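Side-chain contacts in hydrogenase-specific maturation endopeptidase (Thermococcus kodakarensis, PDB 5IJA), which probably acts as an endopeptidase that trims the C-terminal end of a [NiFe] hydrogenase large-subunit precursor during the enzyme's maturation: residues 23-28 against 138-143; 118-123 against 127-132; 45-50 against 108-113; 68-73 against 83-88; 75-80 against 88-93. All coordinates share one frame; numbering follows the deposited sequence.

In the fold
Contacts 1, 4 and 5 are buried and apolar, whereas contacts 2 and 3 are only partly buried and sit at the ends of the fold, their centres about 29 Å apart. Contacts 1 and 2 both use helix 130-146: contact 1 packs its middle against helix 18-28 on one face of the sheet, and contact 2 ties its first turn to the preceding loop by a surface salt bridge. Contacts 4 and 5, with centres about 8 Å apart, share Ala88 and pack on the opposite face with isoleucine, valine and phenylalanine. Contact 3 joins contact 4 through neighbouring strands 111-118 and 69-73, where His113 and His71 are hydrogen-bonded; its own cross-segment contacts meet a carbonyl and a hydroxyl.

Contact 1 of 5, residues 23-28 against 138-143; sequences GRILAE and KAVEIA
Helix-to-helix apolar packing joins Ile25 and Leu26 of helix 18-28 to Val140 and Ala143 of helix 130-146, on one face of the central sheet of this alpha/beta fold. Locally the axes approach to 9.9 Å and cross at -49°. No hydrogen bond links the two segments, and the interface is built almost wholly from methyl groups. Val140 is the central residue, touching both Ile25 and Leu26. Val140 CG1, anti to the backbone N (chi1 170°), meets Leu26 CD2 at 3.8 Å and Ile25 CG2 at 4.0 Å. Val140 CG2, beside its own backbone N, faces Ile25 CD1 at 4.1 Å. The Ile25 side chain crosses that of Val140 at about a right angle, while Leu26 slides past it in the opposite direction. One turn further along, Ala143 CB receives the other Leu26 branch, CD1, at 3.8 Å. With an alanine here in place of Val140, both methyls go, and a gap would probably open between Ile25 and the CD2 branch of Leu26. Beneath the pair lies the sheet: Ala139, Ile142 and Ala143 rest on Ile115 of strand 111-118, and Leu26 touches Val33 of strand 33-37.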
# COMPACT_ATOMS: atom_id res chain seq x y z
N GLY A 23 -5.51 -5.87 0.73
CA GLY A 23 -4.66 -6.94 0.22
C GLY A 23 -5.27 -8.33 0.31
O GLY A 23 -5.24 -9.11 -0.64
N ARG A 24 -5.84 -8.64 1.47
CA ARG A 24 -6.50 -9.93 1.64
C ARG A 24 -7.66 -10.10 0.66
O ARG A 24 -7.84 -11.17 0.10
CB ARG A 24 -6.97 -10.11 3.08
CG ARG A 24 -5.81 -10.19 4.06
CD ARG A 24 -6.21 -10.83 5.39
NE ARG A 24 -5.12 -10.70 6.35
CZ ARG A 24 -5.13 -9.85 7.37
NH1 ARG A 24 -6.19 -9.06 7.56
NH2 ARG A 24 -4.10 -9.78 8.20
N ILE A 25 -8.44 -9.05 0.44
CA ILE A 25 -9.52 -9.11 -0.54
C ILE A 25 -8.97 -9.40 -1.93
O ILE A 25 -9.50 -10.23 -2.66
CB ILE A 25 -10.35 -7.81 -0.60
CG1 ILE A 25 -11.11 -7.58 0.70
CG2 ILE A 25 -11.34 -7.84 -1.75
CD1 ILE A 25 -11.77 -6.21 0.77
N LEU A 26 -7.91 -8.69 -2.31
CA LEU A 26 -7.28 -8.93 -3.60
C LEU A 26 -6.68 -10.34 -3.69
O LEU A 26 -6.76 -10.98 -4.74
CB LEU A 26 -6.22 -7.86 -3.86
CG LEU A 26 -6.80 -6.46 -4.04
CD1 LEU A 26 -5.73 -5.40 -3.78
CD2 LEU A 26 -7.41 -6.30 -5.43
N ALA A 27 -6.11 -10.83 -2.59
CA ALA A 27 -5.51 -12.17 -2.58
C ALA A 27 -6.59 -13.24 -2.82
O ALA A 27 -6.39 -14.17 -3.60
CB ALA A 27 -4.77 -12.43 -1.26
N GLU A 28 -7.74 -13.07 -2.16
CA GLU A 28 -8.87 -13.99 -2.34
C GLU A 28 -9.37 -13.95 -3.78
O GLU A 28 -9.90 -14.94 -4.28
CB GLU A 28 -10.01 -13.64 -1.37
CG GLU A 28 -11.25 -14.52 -1.55
CD GLU A 28 -12.44 -14.04 -0.73
OE1 GLU A 28 -12.27 -13.10 0.08
OE2 GLU A 28 -13.54 -14.62 -0.89
N LYS A 138 -12.93 0.98 -2.37
CA LYS A 138 -12.46 1.76 -3.51
C LYS A 138 -10.97 1.52 -3.78
O LYS A 138 -10.54 1.57 -4.94
CB LYS A 138 -12.72 3.25 -3.33
CG LYS A 138 -12.91 3.94 -4.69
CD LYS A 138 -13.89 5.10 -4.65
CE LYS A 138 -14.26 5.52 -6.09
NZ LYS A 138 -14.69 6.94 -6.22
N ALA A 139 -10.18 1.26 -2.73
CA ALA A 139 -8.78 0.90 -2.93
C ALA A 139 -8.67 -0.39 -3.74
O ALA A 139 -7.82 -0.51 -4.63
CB ALA A 139 -8.07 0.74 -1.59
N VAL A 140 -9.54 -1.35 -3.44
CA VAL A 140 -9.55 -2.62 -4.17
C VAL A 140 -9.90 -2.41 -5.65
O VAL A 140 -9.29 -3.02 -6.53
CB VAL A 140 -10.52 -3.62 -3.52
CG1 VAL A 140 -10.73 -4.86 -4.42
CG2 VAL A 140 -9.99 -4.03 -2.18
N GLU A 141 -10.85 -1.52 -5.91
CA GLU A 141 -11.27 -1.20 -7.28
C GLU A 141 -10.15 -0.58 -8.10
O GLU A 141 -9.94 -0.94 -9.26
CB GLU A 141 -12.45 -0.24 -7.27
CG GLU A 141 -13.75 -0.82 -6.80
CD GLU A 141 -14.86 0.21 -6.84
OE1 GLU A 141 -14.80 1.10 -7.73
OE2 GLU A 141 -15.77 0.15 -5.99
N ILE A 142 -9.43 0.36 -7.50
CA ILE A 142 -8.28 0.98 -8.16
C ILE A 142 -7.21 -0.06 -8.47
O ILE A 142 -6.68 -0.11 -9.57
CB ILE A 142 -7.68 2.11 -7.29
CG1 ILE A 142 -8.73 3.20 -7.06
CG2 ILE A 142 -6.43 2.70 -7.94
CD1 ILE A 142 -8.28 4.33 -6.14
N ALA A 143 -6.90 -0.92 -7.50
CA ALA A 143 -5.85 -1.91 -7.68
C ALA A 143 -6.19 -2.93 -8.78
O ALA A 143 -5.31 -3.37 -9.51
CB ALA A 143 -5.59 -2.63 -6.36

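Contact 2 of 5, residues 118-123 against 127-132; sequences VAKEID and ELSDEV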
# COMPACT_ATOMS: atom_id res chain seq x y z
N VAL A 118 -7.30 6.82 3.83
CA VAL A 118 -7.23 7.76 4.94
C VAL A 118 -7.94 7.20 6.17
O VAL A 118 -9.15 6.96 6.17
CB VAL A 118 -7.82 9.14 4.57
CG1 VAL A 118 -7.83 10.06 5.79
CG2 VAL A 118 -7.03 9.78 3.45
N ALA A 119 -7.16 6.97 7.22
CA ALA A 119 -7.64 6.36 8.44
C ALA A 119 -8.45 7.34 9.28
O ALA A 119 -8.38 8.56 9.10
CB ALA A 119 -6.47 5.83 9.24
N LYS A 120 -9.23 6.79 10.20
CA LYS A 120 -9.99 7.60 11.15
C LYS A 120 -9.55 7.28 12.59
O LYS A 120 -9.14 8.17 13.34
CB LYS A 120 -11.48 7.34 10.99
CG LYS A 120 -12.34 8.04 12.03
CD LYS A 120 -13.74 7.46 12.06
CE LYS A 120 -14.70 8.36 12.82
NZ LYS A 120 -15.94 7.64 13.17
N GLU A 121 -9.65 6.01 12.95
CA GLU A 121 -9.21 5.54 14.27
C GLU A 121 -8.00 4.62 14.14
O GLU A 121 -8.13 3.47 13.71
CB GLU A 121 -10.35 4.81 14.98
N ILE A 122 -6.83 5.13 14.51
CA ILE A 122 -5.61 4.32 14.51
C ILE A 122 -5.25 3.88 15.92
O ILE A 122 -4.10 3.92 16.32
CB ILE A 122 -4.41 5.08 13.89
N ASP A 123 -6.27 3.47 16.68
CA ASP A 123 -6.09 2.98 18.04
C ASP A 123 -6.17 1.45 18.05
O ASP A 123 -6.37 0.85 17.01
CB ASP A 123 -7.15 3.58 18.97
CG ASP A 123 -6.61 3.92 20.35
OD1 ASP A 123 -5.81 3.14 20.90
OD2 ASP A 123 -6.99 4.99 20.88
N GLU A 127 -10.91 -4.35 14.11
CA GLU A 127 -12.01 -4.05 13.21
C GLU A 127 -11.83 -2.68 12.55
O GLU A 127 -11.35 -1.73 13.18
CB GLU A 127 -13.36 -4.11 13.94
N LEU A 128 -12.20 -2.58 11.28
CA LEU A 128 -12.18 -1.30 10.59
C LEU A 128 -13.42 -0.48 10.92
O LEU A 128 -14.51 -1.03 11.09
CB LEU A 128 -12.09 -1.51 9.08
CG LEU A 128 -10.86 -2.26 8.57
CD1 LEU A 128 -11.04 -2.55 7.09
CD2 LEU A 128 -9.64 -1.41 8.81
N SER A 129 -13.24 0.83 11.01
CA SER A 129 -14.36 1.76 11.12
C SER A 129 -15.18 1.73 9.84
O SER A 129 -14.65 1.40 8.77
CB SER A 129 -13.88 3.18 11.40
OG SER A 129 -13.24 3.74 10.27
N ASP A 130 -16.46 2.09 9.93
CA ASP A 130 -17.35 2.00 8.78
C ASP A 130 -16.84 2.87 7.63
O ASP A 130 -16.89 2.44 6.48
CB ASP A 130 -18.79 2.41 9.16
CG ASP A 130 -19.62 1.24 9.73
OD1 ASP A 130 -19.11 0.10 9.83
OD2 ASP A 130 -20.81 1.47 10.06
N GLU A 131 -16.33 4.06 7.92
CA GLU A 131 -15.87 4.95 6.86
C GLU A 131 -14.70 4.35 6.06
O GLU A 131 -14.57 4.59 4.85
CB GLU A 131 -15.44 6.31 7.42
CG GLU A 131 -16.53 7.12 8.08
CD GLU A 131 -16.74 6.75 9.53
OE1 GLU A 131 -16.36 5.63 9.94
OE2 GLU A 131 -17.28 7.60 10.28
N VAL A 132 -13.86 3.59 6.75
CA VAL A 132 -12.66 3.02 6.13
C VAL A 132 -13.00 1.72 5.38
O VAL A 132 -12.31 1.36 4.43
CB VAL A 132 -11.55 2.81 7.20
CG1 VAL A 132 -10.40 1.97 6.66
CG2 VAL A 132 -11.04 4.14 7.65
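Lys120 NZ donates to Glu131 OE2 at 3.2 Å, a salt bridge across the connection that leads from strand 111-118 into helix 130-146, with Ser129 at the N-cap position. The ammonium comes from above the carboxylate, 35° out of its plane. Lys120 reaches it with an all-extended chain (chi1 175°), whereas Glu131 folds at chi2 (86°) to bring its carboxylate back toward the loop. Lys120 CD lies alongside as well, 3.8 Å from Glu131 OE1, giving the ion pair an apolar flank. In the first turn of the helix, the glutamate charge would also be favourably placed with respect to the helix dipole. An alanine in place of Glu131 would probably leave the Lys120 ammonium without its mate and its chain freer to turn. Behind the bridge, Asp15 ties the two segments together, with OD2 accepting from Lys120 N and Glu121 N and OD1 from Ser129 N. Packing takes over further in, away from the exposed lysine. Ser129 OG sits 4.1 Å from Lys120 CB, and buried Val132 turns its CG2 methyl to the loop backbone, 4.1 Å from Ala119 CA and 3.7 Å from Val118 O.

Contact 3 of 5, residues 45-50 against 108-113; sequences NHYNGE and KRAEIH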
# COMPACT_ATOMS: atom_id res chain seq x y z
N ASN A 45 12.38 -12.29 -0.71
CA ASN A 45 12.02 -13.67 -1.01
C ASN A 45 10.88 -13.82 -2.01
O ASN A 45 10.64 -14.92 -2.52
CB ASN A 45 11.66 -14.40 0.28
CG ASN A 45 12.86 -14.59 1.19
OD1 ASN A 45 13.95 -14.91 0.73
ND2 ASN A 45 12.66 -14.38 2.49
N HIS A 46 10.18 -12.74 -2.30
CA HIS A 46 8.93 -12.85 -3.04
C HIS A 46 8.98 -12.28 -4.47
O HIS A 46 8.32 -12.79 -5.38
CB HIS A 46 7.82 -12.15 -2.26
CG HIS A 46 6.45 -12.35 -2.84
ND1 HIS A 46 5.66 -13.43 -2.52
CD2 HIS A 46 5.74 -11.62 -3.74
CE1 HIS A 46 4.52 -13.36 -3.18
NE2 HIS A 46 4.55 -12.27 -3.93
N TYR A 47 9.74 -11.21 -4.66
CA TYR A 47 9.75 -10.52 -5.94
C TYR A 47 10.18 -11.44 -7.08
O TYR A 47 11.13 -12.20 -6.94
CB TYR A 47 10.68 -9.31 -5.89
CG TYR A 47 10.67 -8.50 -7.17
CD1 TYR A 47 9.51 -7.85 -7.59
CD2 TYR A 47 11.81 -8.37 -7.95
CE1 TYR A 47 9.48 -7.13 -8.77
CE2 TYR A 47 11.79 -7.65 -9.13
CZ TYR A 47 10.63 -7.02 -9.53
OH TYR A 47 10.60 -6.29 -10.70
N ASN A 48 9.48 -11.36 -8.21
CA ASN A 48 9.75 -12.22 -9.36
C ASN A 48 9.77 -11.44 -10.67
O ASN A 48 9.30 -11.93 -11.70
CB ASN A 48 8.71 -13.34 -9.42
CG ASN A 48 9.10 -14.45 -10.40
OD1 ASN A 48 10.27 -14.81 -10.53
ND2 ASN A 48 8.11 -14.99 -11.10
N GLY A 49 10.30 -10.22 -10.63
CA GLY A 49 10.48 -9.45 -11.85
C GLY A 49 9.26 -8.68 -12.33
O GLY A 49 9.24 -8.17 -13.47
N GLU A 50 8.25 -8.57 -11.48
CA GLU A 50 7.01 -7.89 -11.84
C GLU A 50 7.33 -6.47 -12.27
O GLU A 50 8.21 -5.84 -11.70
CB GLU A 50 6.00 -7.87 -10.68
CG GLU A 50 5.37 -9.21 -10.35
CD GLU A 50 6.28 -10.14 -9.56
OE1 GLU A 50 7.36 -9.72 -9.09
OE2 GLU A 50 5.89 -11.31 -9.38
N LYS A 108 14.13 -1.81 -9.65
CA LYS A 108 14.50 -0.40 -9.76
C LYS A 108 13.70 0.29 -10.87
O LYS A 108 13.27 1.43 -10.70
CB LYS A 108 16.00 -0.25 -10.02
CG LYS A 108 16.49 1.20 -10.01
CD LYS A 108 17.90 1.30 -9.50
CE LYS A 108 18.84 1.78 -10.59
NZ LYS A 108 20.13 2.25 -10.00
N ARG A 109 13.50 -0.41 -11.99
CA ARG A 109 12.82 0.17 -13.15
C ARG A 109 11.30 -0.05 -13.15
O ARG A 109 10.59 0.44 -14.03
CB ARG A 109 13.41 -0.40 -14.45
N ALA A 110 10.80 -0.79 -12.16
CA ALA A 110 9.38 -1.12 -12.12
C ALA A 110 8.51 0.11 -11.92
O ALA A 110 8.93 1.08 -11.30
CB ALA A 110 9.10 -2.14 -10.99
N GLU A 111 7.29 0.05 -12.44
CA GLU A 111 6.32 1.13 -12.29
C GLU A 111 5.69 1.06 -10.91
O GLU A 111 5.07 0.07 -10.57
CB GLU A 111 5.25 1.02 -13.37
CG GLU A 111 4.25 2.15 -13.40
CD GLU A 111 3.22 1.94 -14.50
OE1 GLU A 111 3.50 1.17 -15.44
OE2 GLU A 111 2.12 2.53 -14.41
N ILE A 112 5.85 2.12 -10.11
CA ILE A 112 5.35 2.09 -8.74
C ILE A 112 4.09 2.92 -8.57
O ILE A 112 4.04 4.07 -8.99
CB ILE A 112 6.39 2.61 -7.73
CG1 ILE A 112 7.77 2.00 -8.00
CG2 ILE A 112 5.90 2.34 -6.29
CD1 ILE A 112 7.83 0.49 -7.86
N HIS A 113 3.09 2.33 -7.93
CA HIS A 113 1.83 2.99 -7.62
C HIS A 113 1.58 2.94 -6.13
O HIS A 113 1.93 1.96 -5.47
CB HIS A 113 0.67 2.29 -8.35
CG HIS A 113 0.65 2.53 -9.83
ND1 HIS A 113 -0.16 3.47 -10.41
CD2 HIS A 113 1.36 1.96 -10.83
CE1 HIS A 113 0.04 3.48 -11.72
NE2 HIS A 113 0.95 2.56 -12.00
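A methyl group set against an already occupied carbonyl oxygen is the odd feature here: Ala110 CB lies 3.9 Å from Glu50 O, which also accepts a hydrogen bond from Tyr47 OH at 2.6 Å. Tyr47 OH itself stands 4.4 Å from Ala110 CB, so the methyl faces both partners of that bond. The contact joins two strand approaches in the alpha/beta fold, the loop entering strand 52-59 and the link between helix 105-109 and strand 111-118. It buries 54 Å² in all, without a hydrogen bond across. Tyr47 folds back so that Gly49 N lies 3.3 Å above its ring, over the centre. At a phi of 84° a beta carbon on Gly49 would jam against the preceding carbonyl oxygen. Glu50 turns its carboxylate back to receive Asn48 N at OE1, on the syn side, at 2.8 Å. Leu4 touches Tyr47 and Glu50, and Leu107 of helix 105-109 meets Tyr47. Beyond Ala110, His113 bonds through ND1 to His71 of neighbouring strand 69-73 and through NE2 to Glu111 of its own strand. His113 NE2 reaches Glu111 OE2 at 2.7 Å in its ring plane, but from above the carboxylate, 38° out of it.

Contact 4 of 5, residues 68-73 against 83-88; sequences EVVHFS and AEIRSA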
# COMPACT_ATOMS: atom_id res chain seq x y z
N GLU A 68 -11.42 8.35 2.63
CA GLU A 68 -10.95 8.83 1.34
C GLU A 68 -9.76 8.01 0.85
O GLU A 68 -9.00 7.49 1.65
CB GLU A 68 -10.53 10.29 1.43
CG GLU A 68 -10.90 11.13 0.24
CD GLU A 68 -12.23 11.82 0.44
OE1 GLU A 68 -12.23 12.92 1.04
OE2 GLU A 68 -13.26 11.24 0.02
N VAL A 69 -9.61 7.92 -0.46
CA VAL A 69 -8.48 7.19 -1.02
C VAL A 69 -7.68 8.05 -2.00
O VAL A 69 -8.24 8.76 -2.84
CB VAL A 69 -8.94 5.91 -1.73
CG1 VAL A 69 -7.78 5.22 -2.39
CG2 VAL A 69 -9.65 4.97 -0.74
N VAL A 70 -6.35 8.01 -1.87
CA VAL A 70 -5.47 8.68 -2.82
C VAL A 70 -4.75 7.65 -3.67
O VAL A 70 -4.58 6.50 -3.24
CB VAL A 70 -4.43 9.55 -2.11
CG1 VAL A 70 -5.12 10.62 -1.29
CG2 VAL A 70 -3.53 8.69 -1.22
N HIS A 71 -4.33 8.07 -4.86
CA HIS A 71 -3.59 7.20 -5.77
C HIS A 71 -2.54 8.01 -6.51
O HIS A 71 -2.87 8.84 -7.35
CB HIS A 71 -4.53 6.52 -6.78
CG HIS A 71 -3.83 5.80 -7.88
ND1 HIS A 71 -4.44 5.49 -9.08
CD2 HIS A 71 -2.57 5.29 -7.97
CE1 HIS A 71 -3.59 4.85 -9.86
NE2 HIS A 71 -2.45 4.71 -9.21
N PHE A 72 -1.27 7.76 -6.18
CA PHE A 72 -0.16 8.43 -6.84
C PHE A 72 0.74 7.40 -7.51
O PHE A 72 0.73 6.22 -7.14
CB PHE A 72 0.64 9.25 -5.83
CG PHE A 72 -0.20 10.12 -4.95
CD1 PHE A 72 -1.10 11.03 -5.50
CD2 PHE A 72 -0.10 10.03 -3.57
CE1 PHE A 72 -1.87 11.83 -4.69
CE2 PHE A 72 -0.87 10.83 -2.75
CZ PHE A 72 -1.76 11.73 -3.31
N SER A 73 1.53 7.84 -8.47
CA SER A 73 2.50 6.93 -9.08
C SER A 73 3.77 7.64 -9.50
O SER A 73 3.77 8.84 -9.75
CB SER A 73 1.88 6.22 -10.28
OG SER A 73 1.70 7.11 -11.36
N ALA A 83 4.40 16.27 2.05
CA ALA A 83 3.52 17.14 2.80
C ALA A 83 2.15 16.54 2.98
O ALA A 83 1.66 16.34 4.08
CB ALA A 83 3.41 18.46 2.07
N GLU A 84 1.52 16.25 1.86
CA GLU A 84 0.13 15.92 1.89
C GLU A 84 -0.23 14.66 2.63
O GLU A 84 -1.24 14.62 3.27
CB GLU A 84 -0.39 15.86 0.49
CG GLU A 84 -1.65 16.64 0.32
CD GLU A 84 -2.19 16.49 -1.06
OE1 GLU A 84 -1.45 16.82 -2.01
OE2 GLU A 84 -3.33 16.03 -1.17
N ILE A 85 0.57 13.63 2.52
CA ILE A 85 0.14 12.31 2.93
C ILE A 85 1.05 11.76 3.99
O ILE A 85 2.23 11.94 3.88
CB ILE A 85 0.22 11.32 1.75
CG1 ILE A 85 -0.64 11.75 0.57
CG2 ILE A 85 -0.19 9.94 2.17
CD1 ILE A 85 -1.81 12.65 0.88
N ARG A 86 0.52 11.05 4.97
CA ARG A 86 1.41 10.46 5.95
C ARG A 86 1.17 8.99 6.16
O ARG A 86 0.22 8.60 6.79
CB ARG A 86 1.33 11.20 7.28
CG ARG A 86 1.11 12.68 7.08
CD ARG A 86 0.95 13.43 8.39
NE ARG A 86 0.24 14.68 8.18
CZ ARG A 86 0.81 15.88 8.11
NH1 ARG A 86 2.11 16.03 8.26
NH2 ARG A 86 0.05 16.94 7.90
N SER A 87 2.10 8.17 5.69
CA SER A 87 2.06 6.78 6.04
C SER A 87 3.35 6.46 6.67
O SER A 87 4.37 6.36 6.02
CB SER A 87 1.86 5.90 4.84
OG SER A 87 2.87 6.07 3.95
N ALA A 88 3.27 6.18 7.94
CA ALA A 88 4.41 5.80 8.72
C ALA A 88 4.94 4.55 8.06
O ALA A 88 6.13 4.32 8.04
CB ALA A 88 4.01 5.52 10.15
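Phe72 presents the edge of its ring to Ile85, with Phe72 CE2 only 3.5 Å from Ile85 CG1. The methylene lies near the ring plane, so the isoleucine abuts the rim, and the two side chains come from opposite directions. Phe72 CZ, the next ring atom, is 4.0 Å from the same Ile85 CG1. The branch then continues past the rim, as Ile85 CD1 stands 4.2 Å from Phe72 CE2 and 4.4 Å from Val70 CG1. One isoleucine thereby spans two residues of the strand. The first torsion of Ile85 (chi1 -59°) sets CG1 anti to the carbonyl carbon, whereas chi2, at -24°, lies close to eclipsed; this is consistent with a tight fit, though the cause of the torsion is not certain. The backbones themselves stay well apart, the nearest alpha carbons, those of Val70 and Ile85, being 8.8 Å from each other. No hydrogen bond crosses, and side chains alone fill the interval.

The strand's alternation accounts for the pairing. Val70 and Phe72 point toward the 83-88 segment, while Val69 and His71 on the other face pack against Ile142 of helix 130-146. Ile85 is further enclosed by Ile59 of strand 52-59, and Glu84 OE2 forms a salt bridge with Lys63. Strand 69-73 is outermost in the sheet and runs antiparallel to its neighbour 111-118. On this side its cover comes from the connection that leads through Ser87, at the N-cap position, into helix 88-103, and such coverage of both faces of a central sheet is characteristic of a three-layer alpha/beta/alpha sandwich.

Contact 5 of 5, residues 75-80 against 88-93; sequences EEIFEK and AHFMGA
The backbones of the short helix 76-80 and the start of helix 88-103 remain far apart, with Phe78 and Met91 nearest at 9.8 Å between alpha carbons, so Ile77, Phe78 and Phe90 must bridge the distance with their side chains. Phe90 does most of the reaching. With chi1 at -172°, Phe90 throws its ring out from its own helix toward the other one. The leading atom, CE2, lands in the notch between two consecutive residues: Phe90 CE2 is 4.2 Å from Ile77 CG2 and also 4.2 Å from Phe78 CE1. Both approaches are oblique to the rings.

Ile77 holds the deeper position. Its CG2 serves Phe90, while the longer branch runs to the sheet, where the side chain touches Ile112 and Phe114 of strand 111-118 and Phe72 of strand 69-73. Phe78 lies further out and is partly exposed. Phe90 is buried, resting on Ile55 of strand 52-59 and touching Leu81 in the connection between the helices.

No hydrogen bond or charge pair joins the segments, and the buried surface amounts to 86 Å². With nothing directional fixing the rings, the contact itself depends on shape and dispersion: on how one corner of the Phe90 ring fits against an isoleucine methyl and a second ring, with the sheet behind.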
# COMPACT_ATOMS: atom_id res chain seq x y z
N GLU A 75 7.43 9.41 -9.61
CA GLU A 75 8.11 10.39 -8.77
C GLU A 75 7.11 11.17 -7.92
O GLU A 75 7.44 11.64 -6.83
CB GLU A 75 8.95 11.33 -9.63
N GLU A 76 5.89 11.28 -8.42
CA GLU A 76 4.79 11.96 -7.72
C GLU A 76 4.58 11.43 -6.30
O GLU A 76 4.19 12.18 -5.42
CB GLU A 76 3.49 11.81 -8.53
CG GLU A 76 2.31 12.65 -8.03
CD GLU A 76 0.98 12.22 -8.64
OE1 GLU A 76 0.83 11.03 -8.99
OE2 GLU A 76 0.08 13.08 -8.77
N ILE A 77 4.81 10.13 -6.10
CA ILE A 77 4.59 9.51 -4.80
C ILE A 77 5.40 10.20 -3.71
O ILE A 77 4.89 10.50 -2.63
CB ILE A 77 4.96 8.01 -4.80
CG1 ILE A 77 4.11 7.24 -5.80
CG2 ILE A 77 4.82 7.41 -3.41
CD1 ILE A 77 4.51 5.78 -5.90
N PHE A 78 6.66 10.45 -4.02
CA PHE A 78 7.58 10.98 -3.02
C PHE A 78 7.35 12.48 -2.80
O PHE A 78 7.55 12.99 -1.70
CB PHE A 78 9.03 10.68 -3.43
CG PHE A 78 9.31 9.20 -3.61
CD1 PHE A 78 9.43 8.36 -2.51
CD2 PHE A 78 9.40 8.64 -4.88
CE1 PHE A 78 9.67 7.00 -2.66
CE2 PHE A 78 9.65 7.28 -5.04
CZ PHE A 78 9.78 6.46 -3.93
N GLU A 79 6.88 13.19 -3.83
CA GLU A 79 6.49 14.59 -3.68
C GLU A 79 5.26 14.72 -2.77
O GLU A 79 5.16 15.65 -1.98
CB GLU A 79 6.21 15.23 -5.04
N LYS A 80 4.31 13.82 -2.93
CA LYS A 80 3.12 13.79 -2.10
C LYS A 80 3.34 13.42 -0.65
O LYS A 80 2.73 13.97 0.24
CB LYS A 80 2.07 12.89 -2.70
CG LYS A 80 1.61 13.33 -4.07
CD LYS A 80 0.83 14.62 -4.01
CE LYS A 80 0.30 15.00 -5.37
NZ LYS A 80 -1.03 15.65 -5.29
N ALA A 88 3.27 6.18 7.94
CA ALA A 88 4.41 5.80 8.72
C ALA A 88 4.94 4.55 8.06
O ALA A 88 6.13 4.32 8.04
CB ALA A 88 4.01 5.52 10.15
N HIS A 89 4.02 3.72 7.59
CA HIS A 89 4.39 2.44 7.08
C HIS A 89 5.22 2.46 5.83
O HIS A 89 6.26 1.89 5.81
CB HIS A 89 3.14 1.68 6.77
CG HIS A 89 2.15 1.64 7.88
ND1 HIS A 89 2.33 0.88 9.00
CD2 HIS A 89 0.95 2.23 8.01
CE1 HIS A 89 1.29 1.02 9.79
NE2 HIS A 89 0.44 1.83 9.21
N PHE A 90 4.82 3.20 4.81
CA PHE A 90 5.63 3.22 3.62
C PHE A 90 6.93 3.89 3.97
O PHE A 90 7.96 3.47 3.56
CB PHE A 90 4.94 3.88 2.44
CG PHE A 90 5.69 3.74 1.16
CD1 PHE A 90 6.14 2.52 0.75
CD2 PHE A 90 5.98 4.82 0.41
CE1 PHE A 90 6.84 2.38 -0.40
CE2 PHE A 90 6.69 4.70 -0.75
CZ PHE A 90 7.11 3.48 -1.16
N MET A 91 6.85 4.94 4.78
CA MET A 91 8.06 5.64 5.22
C MET A 91 9.07 4.67 5.85
O MET A 91 10.28 4.82 5.66
CB MET A 91 7.71 6.74 6.22
CG MET A 91 6.93 7.90 5.64
SD MET A 91 7.70 8.66 4.22
CE MET A 91 9.28 9.14 4.91
N GLY A 92 8.57 3.68 6.56
CA GLY A 92 9.41 2.68 7.19
C GLY A 92 9.99 1.68 6.21
O GLY A 92 10.90 0.93 6.54
N ALA A 93 9.46 1.70 4.98
CA ALA A 93 9.82 0.73 3.95
C ALA A 93 10.76 1.30 2.90
O ALA A 93 11.41 0.55 2.17
CB ALA A 93 8.56 0.22 3.27